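Local coordinates for heme-binding protein A / AI-2 binding protein A (Helicobacter pylori SS1, PDB 6OFQ) that binds peptides in the periplasm and probably hands them to an ABC transporter for uptake, as a substrate-binding protein of the family 5 type, at residues V56-G59 with N60-T64; L218-K221 with D222-I226; A255-R259 with T260-M264. One frame throughout, in Å; residues are numbered along the deposited sequence.

Interaction 1 (V56-G59 with N60-T64)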
ATOM      1  N   VAL A  56       4.056   7.551  -3.227  1.00  3.92           N
ATOM      2  CA  VAL A  56       5.029   7.952  -4.232  1.00  4.69           C
ATOM      3  C   VAL A  56       5.868   9.136  -3.756  1.00  4.35           C
ATOM      4  O   VAL A  56       7.108   9.076  -3.817  1.00  5.04           O
ATOM      5  CB  VAL A  56       4.323   8.290  -5.565  1.00  5.21           C
ATOM      6  CG1 VAL A  56       5.356   8.835  -6.559  1.00  5.90           C
ATOM      7  CG2 VAL A  56       3.577   7.094  -6.141  1.00  4.95           C
ATOM      8  N   ALA A  57       5.230  10.180  -3.269  1.00  4.22           N
ATOM      9  CA  ALA A  57       6.000  11.311  -2.748  1.00  4.34           C
ATOM     10  C   ALA A  57       6.644  11.061  -1.379  1.00  4.36           C
ATOM     11  O   ALA A  57       7.860  11.251  -1.221  1.00  4.92           O
ATOM     12  CB  ALA A  57       5.170  12.586  -2.691  1.00  5.17           C
ATOM     13  N   THR A  58       5.844  10.549  -0.448  1.00  3.70           N
ATOM     14  CA  THR A  58       6.350  10.501   0.923  1.00  3.70           C
ATOM     15  C   THR A  58       7.498   9.510   1.093  1.00  3.32           C
ATOM     16  O   THR A  58       8.417   9.722   1.874  1.00  3.14           O
ATOM     17  CB  THR A  58       5.227  10.204   1.926  1.00  4.19           C
ATOM     18  OG1 THR A  58       4.740   8.879   1.688  1.00  5.38           O
ATOM     19  CG2 THR A  58       4.111  11.173   1.884  1.00  4.52           C
ATOM     20  N   GLY A  59       7.486   8.423   0.314  1.00  3.06           N
ATOM     21  CA  GLY A  59       8.557   7.441   0.377  1.00  3.54           C
ATOM     22  C   GLY A  59       9.915   7.964  -0.033  1.00  3.92           C
ATOM     23  O   GLY A  59      10.952   7.387   0.324  1.00  4.52           O
ATOM     24  N   ASN A  60       9.949   9.028  -0.829  1.00  4.04           N
ATOM     25  CA  ASN A  60      11.185   9.660  -1.216  1.00  4.17           C
ATOM     26  C   ASN A  60      11.666  10.755  -0.209  1.00  4.48           C
ATOM     27  O   ASN A  60      12.849  11.087  -0.235  1.00  5.29           O
ATOM     28  CB  ASN A  60      10.946  10.313  -2.580  1.00  4.13           C
ATOM     29  CG  ASN A  60      10.995   9.310  -3.708  1.00  4.00           C
ATOM     30  OD1 ASN A  60      12.071   8.853  -4.054  1.00  4.08           O
ATOM     31  ND2 ASN A  60       9.841   8.967  -4.280  1.00  4.42           N
ATOM     32  N   ILE A  61      10.737  11.264   0.578  1.00  4.87           N
ATOM     33  CA  ILE A  61      10.973  12.404   1.479  1.00  4.84           C
ATOM     34  C   ILE A  61      11.410  11.894   2.843  1.00  4.83           C
ATOM     35  O   ILE A  61      12.268  12.514   3.532  1.00  4.82           O
ATOM     36  CB  ILE A  61       9.684  13.245   1.561  1.00  4.80           C
ATOM     37  CG1 ILE A  61       9.480  13.966   0.213  1.00  4.83           C
ATOM     38  CG2 ILE A  61       9.717  14.190   2.756  1.00  5.45           C
ATOM     39  CD1 ILE A  61       8.092  14.583   0.084  1.00  5.20           C
ATOM     40  N   TYR A  62      10.778  10.821   3.324  1.00  4.95           N
ATOM     41  CA  TYR A  62      10.978  10.366   4.701  1.00  4.70           C
ATOM     42  C   TYR A  62      11.782   9.062   4.736  1.00  5.17           C
ATOM     43  O   TYR A  62      11.685   8.252   3.823  1.00  6.33           O
ATOM     44  CB  TYR A  62       9.680  10.052   5.434  1.00  4.89           C
ATOM     45  CG  TYR A  62       8.739  11.233   5.589  1.00  5.56           C
ATOM     46  CD1 TYR A  62       8.923  12.162   6.591  1.00  5.37           C
ATOM     47  CD2 TYR A  62       7.693  11.442   4.717  1.00  5.61           C
ATOM     48  CE1 TYR A  62       8.054  13.223   6.796  1.00  5.71           C
ATOM     49  CE2 TYR A  62       6.811  12.481   4.934  1.00  5.69           C
ATOM     50  CZ  TYR A  62       6.982  13.358   5.983  1.00  5.21           C
ATOM     51  OH  TYR A  62       6.045  14.357   6.181  1.00  6.50           O
ATOM     52  N   ASP A  63      12.537   8.874   5.821  1.00  4.88           N
ATOM     53  CA  ASP A  63      13.072   7.589   6.213  1.00  5.10           C
ATOM     54  C   ASP A  63      12.397   7.008   7.412  1.00  4.93           C
ATOM     55  O   ASP A  63      11.688   7.668   8.178  1.00  5.11           O
ATOM     56  CB  ASP A  63      14.549   7.708   6.528  1.00  5.00           C
ATOM     57  CG  ASP A  63      15.341   8.111   5.304  1.00  5.07           C
ATOM     58  OD1 ASP A  63      15.225   7.438   4.246  1.00  5.77           O
ATOM     59  OD2 ASP A  63      16.099   9.106   5.355  1.00  5.99           O
ATOM     60  N   THR A  64      12.677   5.710   7.547  1.00  4.37           N
ATOM     61  CA  THR A  64      12.206   4.873   8.639  1.00  4.78           C
ATOM     62  C   THR A  64      13.419   4.363   9.457  1.00  4.91           C
ATOM     63  O   THR A  64      14.566   4.584   9.075  1.00  4.57           O
ATOM     64  CB  THR A  64      11.340   3.708   8.104  1.00  4.93           C
ATOM     65  OG1 THR A  64      11.884   3.231   6.873  1.00  5.12           O
ATOM     66  CG2 THR A  64       9.879   4.153   7.842  1.00  4.98           C
TER
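T58 and Y62 meet where helix 52-61 runs out: the backbone carbonyl T58 O accepts Y62 N at 3.0 Å, with the donor lying nearly in line with the C=O bond, and also takes I61 N from above its plane. One residue earlier, A57 O receives N60 N at 3.1 Å, plus a weak, long bond from I61 N, so i to i+3 bonds (N60 N to A57 O, I61 N to T58 O) mix with the i to i+4 bond of Y62 N, and the chain leaves helical geometry at Y62. Side chains reinforce this ending. N60 bends back along the helix, its CG beside its own backbone N (chi1 -79°), and ND2 meets V56 O at 2.8 Å, in line with the C=O though the N-H itself is bent (143°). The same amide is held at both ends, ND2 also bonding N524 O and OD1 taking F526 N, which fixes its rotation. The Y62 ring presents its edge to T58, CD2 lying 3.9 Å from T58 CB, while I61 CG2 sits over one ring face. Y62 OH bonds M44 O. Largely buried, this helix end packs V56 against strand 32-37, I61 and N60 against strands 214-220 and 224-229, and Y62 among loops around P46 and P208.

Interaction 2 (L218-K221 with D222-I226)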
ATOM      1  N   LEU A 218       7.139  21.492  -4.177  1.00  8.64           N
ATOM      2  CA  LEU A 218       5.813  21.983  -4.457  1.00 10.29           C
ATOM      3  C   LEU A 218       4.813  20.854  -4.569  1.00  8.65           C
ATOM      4  O   LEU A 218       5.191  19.756  -5.017  1.00  6.65           O
ATOM      5  CB  LEU A 218       5.941  22.705  -5.817  1.00 14.31           C
ATOM      6  CG  LEU A 218       4.784  23.194  -6.630  1.00 17.89           C
ATOM      7  CD1 LEU A 218       5.443  24.090  -7.658  1.00 17.05           C
ATOM      8  CD2 LEU A 218       4.188  22.028  -7.394  1.00 16.25           C
ATOM      9  N   TRP A 219       3.574  21.137  -4.209  1.00  8.22           N
ATOM     10  CA  TRP A 219       2.460  20.235  -4.444  1.00  7.63           C
ATOM     11  C   TRP A 219       1.288  21.029  -5.008  1.00  8.71           C
ATOM     12  O   TRP A 219       0.672  21.823  -4.290  1.00  9.97           O
ATOM     13  CB  TRP A 219       2.078  19.538  -3.148  1.00  7.29           C
ATOM     14  CG  TRP A 219       0.889  18.579  -3.197  1.00  7.57           C
ATOM     15  CD1 TRP A 219       0.344  17.975  -4.339  1.00  7.03           C
ATOM     16  CD2 TRP A 219       0.200  18.040  -2.093  1.00  7.49           C
ATOM     17  NE1 TRP A 219      -0.668  17.143  -3.966  1.00  7.44           N
ATOM     18  CE2 TRP A 219      -0.753  17.137  -2.586  1.00  7.35           C
ATOM     19  CE3 TRP A 219       0.332  18.209  -0.696  1.00  7.09           C
ATOM     20  CZ2 TRP A 219      -1.558  16.380  -1.729  1.00  7.78           C
ATOM     21  CZ3 TRP A 219      -0.501  17.474   0.133  1.00  7.43           C
ATOM     22  CH2 TRP A 219      -1.462  16.634  -0.370  1.00  7.68           C
ATOM     23  N   ASN A 220       0.976  20.861  -6.285  1.00  8.24           N
ATOM     24  CA  ASN A 220      -0.245  21.416  -6.856  1.00  8.26           C
ATOM     25  C   ASN A 220      -1.204  20.258  -6.976  1.00  8.90           C
ATOM     26  O   ASN A 220      -0.989  19.289  -7.733  1.00  7.96           O
ATOM     27  CB  ASN A 220      -0.013  22.026  -8.234  1.00  9.90           C
ATOM     28  CG  ASN A 220       0.879  23.268  -8.233  1.00 10.56           C
ATOM     29  OD1 ASN A 220       1.067  23.886  -7.201  1.00 12.41           O
ATOM     30  ND2 ASN A 220       1.432  23.613  -9.382  1.00 12.86           N
ATOM     31  N   LYS A 221      -2.292  20.359  -6.236  0.50  8.87           N
ATOM     32  CA  LYS A 221      -3.270  19.307  -6.102  0.50 10.76           C
ATOM     33  C   LYS A 221      -3.757  18.837  -7.466  0.50  9.97           C
ATOM     34  O   LYS A 221      -4.029  19.664  -8.344  0.50 10.70           O
ATOM     35  CB  LYS A 221      -4.431  19.841  -5.254  0.50 13.65           C
ATOM     36  CG  LYS A 221      -5.363  18.811  -4.649  0.50 17.52           C
ATOM     37  CD  LYS A 221      -6.661  19.491  -4.238  0.50 19.33           C
ATOM     38  CE  LYS A 221      -7.828  18.519  -4.334  0.50 22.27           C
ATOM     39  NZ  LYS A 221      -8.730  18.728  -3.176  0.50 23.48           N
ATOM     40  N   ASP A 222      -3.802  17.519  -7.663  1.00  9.36           N
ATOM     41  CA  ASP A 222      -4.317  16.884  -8.873  1.00  9.50           C
ATOM     42  C   ASP A 222      -3.526  17.240 -10.120  1.00  9.50           C
ATOM     43  O   ASP A 222      -3.974  17.000 -11.251  1.00 11.38           O
ATOM     44  CB  ASP A 222      -5.850  17.127  -9.034  1.00 10.62           C
ATOM     45  CG  ASP A 222      -6.625  16.637  -7.848  1.00 14.83           C
ATOM     46  OD1 ASP A 222      -6.214  15.607  -7.296  1.00 16.88           O
ATOM     47  OD2 ASP A 222      -7.613  17.281  -7.410  1.00 20.21           O
ATOM     48  N   GLU A 223      -2.327  17.818  -9.982  1.00  8.19           N
ATOM     49  CA  GLU A 223      -1.506  18.221 -11.107  1.00  8.75           C
ATOM     50  C   GLU A 223      -0.077  17.685 -11.025  1.00  7.67           C
ATOM     51  O   GLU A 223       0.330  16.826 -11.805  1.00  6.78           O
ATOM     52  CB  GLU A 223      -1.546  19.746 -11.222  1.00 12.25           C
ATOM     53  CG  GLU A 223      -0.766  20.451 -12.318  1.00 16.86           C
ATOM     54  CD  GLU A 223      -0.592  21.926 -11.919  1.00 23.47           C
ATOM     55  OE1 GLU A 223       0.594  22.363 -11.849  1.00 19.60           O
ATOM     56  OE2 GLU A 223      -1.652  22.571 -11.626  1.00 22.47           O
ATOM     57  N   LYS A 224       0.707  18.186 -10.076  1.00  6.42           N
ATOM     58  CA  LYS A 224       2.087  17.720  -9.960  1.00  7.08           C
ATOM     59  C   LYS A 224       2.655  17.996  -8.580  1.00  6.46           C
ATOM     60  O   LYS A 224       2.233  18.926  -7.871  1.00  6.74           O
ATOM     61  CB  LYS A 224       3.023  18.370 -10.995  1.00  8.79           C
ATOM     62  CG  LYS A 224       3.218  19.870 -10.831  1.00 10.32           C
ATOM     63  CD  LYS A 224       4.017  20.539 -11.932  1.00 12.42           C
ATOM     64  CE  LYS A 224       4.235  22.014 -11.675  1.00 14.42           C
ATOM     65  NZ  LYS A 224       4.950  22.503 -12.888  1.00 16.25           N
ATOM     66  N   ILE A 225       3.622  17.138  -8.195  1.00  5.57           N
ATOM     67  CA  ILE A 225       4.516  17.348  -7.059  1.00  5.23           C
ATOM     68  C   ILE A 225       5.931  17.427  -7.607  1.00  5.24           C
ATOM     69  O   ILE A 225       6.338  16.615  -8.488  1.00  5.82           O
ATOM     70  CB  ILE A 225       4.383  16.139  -6.117  1.00  5.59           C
ATOM     71  CG1 ILE A 225       2.986  16.178  -5.489  1.00  5.45           C
ATOM     72  CG2 ILE A 225       5.505  16.144  -5.086  1.00  6.34           C
ATOM     73  CD1 ILE A 225       2.535  14.795  -5.041  1.00  6.05           C
ATOM     74  N   ILE A 226       6.721  18.361  -7.064  1.00  5.26           N
ATOM     75  CA  ILE A 226       8.119  18.481  -7.421  1.00  6.01           C
ATOM     76  C   ILE A 226       8.974  18.134  -6.221  1.00  5.68           C
ATOM     77  O   ILE A 226       8.751  18.682  -5.124  1.00  6.46           O
ATOM     78  CB  ILE A 226       8.493  19.905  -7.939  1.00  7.03           C
ATOM     79  CG1 ILE A 226       7.737  20.200  -9.236  1.00  8.33           C
ATOM     80  CG2 ILE A 226       9.993  20.040  -8.130  1.00  7.40           C
ATOM     81  CD1 ILE A 226       7.922  21.606  -9.764  1.00 10.66           C
TER
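W219 lies alongside I225 across a non-hydrogen-bonded pair of antiparallel strands, both side chains leaving the same face of the hairpin. With CG anti to the backbone N (chi1 178°), the indole is carried alongside the isoleucine: W219 CB is 4.2 Å from I225 CG1, W219 CG closes on that methylene, and W219 CD1 comes nearest, 3.4 Å from I225 CG1, with I225 CD1 a little farther off. The approach is oblique to the ring. At the polar corner, NE1 still grazes I225 CG1 and CD1, but its N-H goes to D40 OD2, an oxygen that also accepts D222 N and so ties the turn and the indole to one carboxylate.

The strands 214-220 and 224-229 form a beta hairpin, their short segments 4.7 Å apart and almost exactly antiparallel. L218 with I226 and N220 with K224 are the hydrogen-bonded pairs; N220 N gives K224 O a bond of 2.8 Å, whereas L218 N to I226 O is weak. At the turn E223 and K224 both face N220, a classic beta bulge, and N220 O accepts both K224 N and E223 N.

The bulge brings E223 beside N220. The extended E223 side chain points the same way as that of N220, and N220 ND2 donates to E223 OE1 at 2.9 Å, nearly straight at 167°. The carboxylate is entered from above its plane, although the oxygen stays close to the plane of the amide. On this face L218 CD2 lies 3.7 Å from K224 O, with K224 CG slightly farther, and L218 CD1 meets I226 CD1 at 4.1 Å. At the turn itself K221 and D222 run side by side in one of the two conformers of K221.

Interaction 3 (A255-R259 with T260-M264)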
ATOM      1  N   ALA A 255      -0.064   7.291 -21.552  1.00  6.22           N
ATOM      2  CA  ALA A 255       0.761   6.628 -22.528  1.00  6.69           C
ATOM      3  C   ALA A 255       1.130   7.482 -23.722  1.00  6.78           C
ATOM      4  O   ALA A 255       2.264   7.419 -24.198  1.00  5.82           O
ATOM      5  CB  ALA A 255       0.105   5.328 -22.941  1.00  7.54           C
ATOM      6  N   LEU A 256       0.195   8.323 -24.166  1.00  7.16           N
ATOM      7  CA  LEU A 256       0.567   9.248 -25.225  1.00  7.12           C
ATOM      8  C   LEU A 256       1.655  10.222 -24.811  1.00  6.38           C
ATOM      9  O   LEU A 256       2.611  10.507 -25.561  1.00  6.77           O
ATOM     10  CB  LEU A 256      -0.653  10.019 -25.735  1.00  6.92           C
ATOM     11  CG  LEU A 256      -0.376  11.027 -26.863  1.00  7.35           C
ATOM     12  CD1 LEU A 256       0.254  10.381 -28.083  1.00  7.54           C
ATOM     13  CD2 LEU A 256      -1.740  11.703 -27.118  1.00  8.11           C
ATOM     14  N   ALA A 257       1.601  10.653 -23.546  1.00  6.11           N
ATOM     15  CA  ALA A 257       2.635  11.489 -23.012  1.00  6.23           C
ATOM     16  C   ALA A 257       4.010  10.769 -22.948  1.00  6.23           C
ATOM     17  O   ALA A 257       5.065  11.403 -23.096  1.00  6.63           O
ATOM     18  CB  ALA A 257       2.242  12.054 -21.661  1.00  5.88           C
ATOM     19  N   LEU A 258       4.022   9.448 -22.738  1.00  6.10           N
ATOM     20  CA  LEU A 258       5.246   8.704 -22.838  1.00  6.48           C
ATOM     21  C   LEU A 258       5.716   8.668 -24.256  1.00  7.01           C
ATOM     22  O   LEU A 258       6.915   8.847 -24.512  1.00  7.86           O
ATOM     23  CB  LEU A 258       5.070   7.300 -22.279  1.00  6.23           C
ATOM     24  CG  LEU A 258       6.360   6.501 -22.247  1.00  6.63           C
ATOM     25  CD1 LEU A 258       7.363   6.995 -21.203  1.00  6.17           C
ATOM     26  CD2 LEU A 258       6.039   5.048 -21.905  1.00  7.34           C
ATOM     27  N   ARG A 259       4.802   8.432 -25.181  1.00  7.69           N
ATOM     28  CA  ARG A 259       5.148   8.320 -26.601  1.00  9.29           C
ATOM     29  C   ARG A 259       5.727   9.631 -27.132  1.00 10.35           C
ATOM     30  O   ARG A 259       6.528   9.588 -28.072  1.00 12.55           O
ATOM     31  CB  ARG A 259       3.875   7.888 -27.349  1.00 11.49           C
ATOM     32  CG  ARG A 259       3.631   6.421 -27.175  1.00 14.50           C
ATOM     33  CD  ARG A 259       2.235   6.077 -27.701  1.00 20.46           C
ATOM     34  NE  ARG A 259       1.964   6.538 -29.072  1.00 27.26           N
ATOM     35  CZ  ARG A 259       0.732   6.752 -29.522  1.00 31.33           C
ATOM     36  NH1 ARG A 259      -0.292   6.629 -28.672  1.00 38.58           N
ATOM     37  NH2 ARG A 259       0.535   7.075 -30.803  1.00 32.97           N
ATOM     38  N   THR A 260       5.288  10.770 -26.644  1.00  9.63           N
ATOM     39  CA  THR A 260       5.828  12.061 -27.076  1.00 10.00           C
ATOM     40  C   THR A 260       7.051  12.487 -26.263  1.00 11.53           C
ATOM     41  O   THR A 260       7.654  13.526 -26.520  1.00 14.61           O
ATOM     42  CB  THR A 260       4.774  13.168 -26.994  1.00 10.97           C
ATOM     43  OG1 THR A 260       4.420  13.428 -25.628  1.00 10.29           O
ATOM     44  CG2 THR A 260       3.532  12.884 -27.806  1.00 10.16           C
ATOM     45  N   GLY A 261       7.399  11.741 -25.223  1.00  9.96           N
ATOM     46  CA  GLY A 261       8.468  12.121 -24.305  1.00  9.75           C
ATOM     47  C   GLY A 261       8.170  13.200 -23.286  1.00  8.48           C
ATOM     48  O   GLY A 261       9.055  13.605 -22.518  1.00  9.86           O
ATOM     49  N   GLU A 262       6.885  13.569 -23.200  1.00  8.02           N
ATOM     50  CA  GLU A 262       6.454  14.545 -22.226  1.00  9.36           C
ATOM     51  C   GLU A 262       6.607  14.006 -20.808  1.00  7.80           C
ATOM     52  O   GLU A 262       6.792  14.731 -19.825  1.00  9.36           O
ATOM     53  CB  GLU A 262       4.974  14.868 -22.539  1.00 10.91           C
ATOM     54  CG  GLU A 262       4.279  15.856 -21.655  1.00 15.13           C
ATOM     55  CD  GLU A 262       2.815  16.074 -22.016  1.00 18.14           C
ATOM     56  OE1 GLU A 262       2.618  16.260 -23.259  1.00 14.25           O
ATOM     57  OE2 GLU A 262       1.997  15.985 -21.053  1.00 15.80           O
ATOM     58  N   ILE A 263       6.355  12.706 -20.686  1.00  7.67           N
ATOM     59  CA  ILE A 263       6.674  12.051 -19.393  1.00  7.66           C
ATOM     60  C   ILE A 263       7.605  10.891 -19.741  1.00  6.80           C
ATOM     61  O   ILE A 263       7.774  10.493 -20.895  1.00  6.86           O
ATOM     62  CB  ILE A 263       5.420  11.578 -18.620  1.00  8.29           C
ATOM     63  CG1 ILE A 263       4.659  10.487 -19.366  1.00  9.46           C
ATOM     64  CG2 ILE A 263       4.534  12.787 -18.375  1.00  8.53           C
ATOM     65  CD1 ILE A 263       4.834   9.128 -18.801  1.00 12.35           C
ATOM     66  N   MET A 264       8.262  10.291 -18.744  1.00  5.99           N
ATOM     67  CA  MET A 264       9.389   9.386 -18.938  1.00  6.37           C
ATOM     68  C   MET A 264       9.193   7.992 -18.344  1.00  6.41           C
ATOM     69  O   MET A 264       9.917   7.065 -18.702  1.00  6.04           O
ATOM     70  CB  MET A 264      10.672   9.991 -18.402  1.00  6.72           C
ATOM     71  CG  MET A 264      11.011  11.340 -19.033  1.00  6.71           C
ATOM     72  SD  MET A 264      12.124  12.346 -18.048  1.00  7.93           S
ATOM     73  CE  MET A 264      13.615  11.421 -18.125  1.00  7.72           C
TER
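A257 and I263 meet in a local helix-end contact, where helix 251-259 stops and the chain folds back against its last turn on the way to strand 265-266. A257 CB rests 3.7 Å from I263 CG1, and I263 CD1 reaches on to L258 CB at 3.9 Å. The isoleucine gets there because CG1 stands between its backbone N and carbonyl carbon (chi1 64°), turned in toward the helix. L258 CD1 in turn lies 3.5 Å from I263 O, a buried carbonyl oxygen with no polar partner in the model.

This ending is a Schellman motif. G261 takes a positive phi of 76°, a conformation that favours glycine, and the chain reverses there. E262 N makes a weak bond to A257 O at a bent angle, and G261 N bonds L258 O at 3.0 Å. I263 N also turns to A257 O, 3.0 Å away and nearly straight at 171°, with the donor well above the carbonyl plane. A regular helical bond runs from T260 N to L256 O, while T260 OG1 hovers between L256 O and A257 O, weak to either.

On the outer side L256 CD1 comes within 4.1 Å of T260 CG2 and also lies over one face of the R259 guanidinium, toward its rim. E262 carries its carboxylate past A257 CB to a salt bridge with R246. Inward, I263 packs on V34 and A36 of strand 32-37, and L258 on P508 and L510.

In the fold
Interaction 1 is the core member, a buried helix end, whereas interactions 2 and 3 are partly buried, each with several exposed residues. Interactions 1 and 2 touch, A57 CB lying 4.2 Å from I225 CD1, so helix 52-61 packs on the hairpin; interaction 3 stands apart, its nearest atoms about 9 Å from interaction 2 and about 12 Å from interaction 1. All three bear on one mixed sheet: interaction 2 is its edge hairpin, while V56 and I263 both pack on strand 32-37. The chemistry follows: a buried asparagine bonding backbone groups in 56-64, an amide-carboxylate pair at the hairpin bulge, and a glycine-turned helix terminus in 255-264.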